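Local coordinates for protein glycoside hydrolase, GH17 family (Formosa sp. Hel1_33_131, PDB 6FCG) that probably hydrolyses internal beta-1,3-glucosidic bonds of the algal storage glucan laminarin, acting as a bacterial endo-laminarinase, at residues Asp236-His241 / Ile297-His302. Sequence-based numbering, arbitrary orientation.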
loop_
_atom_site.group_PDB
_atom_site.type_symbol
_atom_site.label_atom_id
_atom_site.label_comp_id
_atom_site.label_asym_id
_atom_site.label_seq_id
_atom_site.Cartn_x
_atom_site.Cartn_y
_atom_site.Cartn_z
ATOM N N ASP A 236 15.120 12.772 46.879
ATOM C CA ASP A 236 14.603 11.958 47.994
ATOM C C ASP A 236 14.069 10.635 47.479
ATOM O O ASP A 236 14.162 9.623 48.179
ATOM C CB ASP A 236 13.550 12.714 48.785
ATOM C CG ASP A 236 14.133 13.906 49.530
ATOM O OD1 ASP A 236 14.868 13.687 50.504
ATOM O OD2 ASP A 236 13.840 15.082 49.160
ATOM N N TYR A 237 13.524 10.628 46.254
ATOM C CA TYR A 237 13.129 9.390 45.570
ATOM C C TYR A 237 13.160 9.562 44.050
ATOM O O TYR A 237 13.319 10.676 43.564
ATOM C CB TYR A 237 11.732 8.957 46.036
ATOM C CG TYR A 237 10.551 9.716 45.417
ATOM C CD1 TYR A 237 10.151 10.939 45.909
ATOM C CD2 TYR A 237 9.818 9.171 44.363
ATOM C CE1 TYR A 237 9.057 11.607 45.366
ATOM C CE2 TYR A 237 8.732 9.826 43.817
ATOM C CZ TYR A 237 8.357 11.048 44.311
ATOM O OH TYR A 237 7.264 11.717 43.782
ATOM N N LEU A 238 12.961 8.458 43.321
ATOM C CA LEU A 238 12.897 8.456 41.862
ATOM C C LEU A 238 11.464 8.276 41.399
ATOM O O LEU A 238 10.835 7.276 41.715
ATOM C CB LEU A 238 13.756 7.334 41.264
ATOM C CG LEU A 238 15.284 7.529 41.251
ATOM C CD1 LEU A 238 15.886 7.372 42.646
ATOM C CD2 LEU A 238 15.938 6.529 40.313
ATOM N N SER A 239 10.971 9.233 40.615
ATOM C CA SER A 239 9.651 9.164 39.986
ATOM C C SER A 239 9.833 8.683 38.506
ATOM O O SER A 239 10.352 9.399 37.657
ATOM C CB SER A 239 8.959 10.522 40.067
ATOM O OG SER A 239 7.628 10.451 39.620
ATOM N N VAL A 240 9.398 7.461 38.234
ATOM C CA VAL A 240 9.734 6.735 37.028
ATOM C C VAL A 240 8.516 6.575 36.153
ATOM O O VAL A 240 7.451 6.161 36.642
ATOM C CB VAL A 240 10.270 5.340 37.392
ATOM C CG1 VAL A 240 10.425 4.471 36.163
ATOM C CG2 VAL A 240 11.597 5.488 38.104
ATOM N N HIS A 241 8.683 6.838 34.859
ATOM C CA HIS A 241 7.604 6.599 33.880
ATOM C C HIS A 241 7.870 5.358 33.026
ATOM O O HIS A 241 8.993 5.171 32.563
ATOM C CB HIS A 241 7.432 7.787 32.918
ATOM C CG HIS A 241 7.242 9.112 33.596
ATOM N ND1 HIS A 241 6.956 10.256 32.881
ATOM C CD2 HIS A 241 7.273 9.479 34.901
ATOM C CE1 HIS A 241 6.832 11.271 33.713
ATOM N NE2 HIS A 241 7.023 10.829 34.944
ATOM N N ILE A 297 23.461 2.687 45.772
ATOM C CA ILE A 297 22.545 3.706 46.280
ATOM C C ILE A 297 21.196 3.052 46.553
ATOM O O ILE A 297 20.676 2.284 45.737
ATOM C CB ILE A 297 22.392 4.878 45.297
ATOM C CG1 ILE A 297 23.758 5.531 45.077
ATOM C CG2 ILE A 297 21.395 5.912 45.838
ATOM C CD1 ILE A 297 23.809 6.609 44.019
ATOM N N ASN A 298 20.641 3.345 47.723
ATOM C CA ASN A 298 19.316 2.849 48.091
ATOM C C ASN A 298 18.332 4.000 48.165
ATOM O O ASN A 298 18.483 4.885 48.990
ATOM C CB ASN A 298 19.377 2.137 49.428
ATOM C CG ASN A 298 18.087 1.408 49.740
ATOM O OD1 ASN A 298 17.512 0.732 48.878
ATOM N ND2 ASN A 298 17.628 1.528 50.978
ATOM N N LYS A 299 17.407 4.054 47.223
ATOM C CA LYS A 299 16.371 5.091 47.200
ATOM C C LYS A 299 15.063 4.429 46.861
ATOM O O LYS A 299 15.043 3.481 46.089
ATOM C CB LYS A 299 16.650 6.146 46.133
ATOM C CG LYS A 299 17.816 7.024 46.455
ATOM C CD LYS A 299 17.377 8.334 47.051
ATOM C CE LYS A 299 18.503 8.923 47.885
ATOM N NZ LYS A 299 19.265 10.032 47.302
ATOM N N PRO A 300 13.959 4.951 47.398
ATOM C CA PRO A 300 12.676 4.472 46.910
ATOM C C PRO A 300 12.437 4.838 45.424
ATOM O O PRO A 300 12.916 5.863 44.930
ATOM C CB PRO A 300 11.657 5.174 47.816
ATOM C CG PRO A 300 12.454 5.899 48.851
ATOM C CD PRO A 300 13.808 6.115 48.279
ATOM N N ILE A 301 11.684 3.980 44.745
ATOM C CA ILE A 301 11.197 4.240 43.414
ATOM C C ILE A 301 9.677 4.235 43.489
ATOM O O ILE A 301 9.071 3.321 44.083
ATOM C CB ILE A 301 11.687 3.171 42.428
ATOM C CG1 ILE A 301 13.207 3.267 42.297
ATOM C CG2 ILE A 301 11.043 3.374 41.062
ATOM C CD1 ILE A 301 13.838 2.043 41.705
ATOM N N HIS A 302 9.077 5.248 42.858
ATOM C CA HIS A 302 7.617 5.312 42.639
ATOM C C HIS A 302 7.288 5.542 41.173
ATOM O O HIS A 302 8.090 6.085 40.422
ATOM C CB HIS A 302 7.014 6.375 43.542
ATOM C CG HIS A 302 7.190 6.055 44.994
ATOM N ND1 HIS A 302 6.524 5.010 45.583
ATOM C CD2 HIS A 302 8.019 6.548 45.942
ATOM C CE1 HIS A 302 6.896 4.893 46.843
ATOM N NE2 HIS A 302 7.803 5.819 47.087
#
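The carbonyl oxygen of Leu238 takes the amide of His302 in a nearly straight bond, Leu238 O to His302 N 2.9 Å, and the CA-H of Ile301 also leans on this oxygen. Two more backbone bonds flank it: Leu238 N gives to Pro300 O at 3.1 Å, and Val240 N to His302 O at 2.9 Å. Pro300 accepts through its carbonyl but has no N-H to carry the pattern on to Asp236 O; its ring CD packs there instead, 3.5 Å from Asp236 O, and the bonding between the segments begins at Pro300 O. The alternation is that of parallel strands, here 238-241 and 301-305, neighbours in the parallel barrel sheet of the TIM-barrel fold to which family 17 hydrolases belong; helix 266-294 lies in the crossover joining them. Leu238 and Ile301, branched aliphatics, both pack on its Ile292. Val240 CG2 meets Ile301 CG2 at 3.7 Å, and Val240 also packs on Trp216. On the face bearing Ser239 and His302, two rings meet in an offset edge-to-face pair, planes at 71°, with His302 CD2 3.6 Å from Tyr237 CD2. The imidazole turns its edge to the phenol, while its ND1 bonds to Ser346 N, which helps fix the ring's rotation. Just before strand 301-305, the side chain of Lys299 crosses that of Leu238 at about a right angle, CB to CD1 3.8 Å; bent at chi2 (-98°), it lays CD against Asp236 O and carries NZ to the carbonyls of Ile232 and Val235.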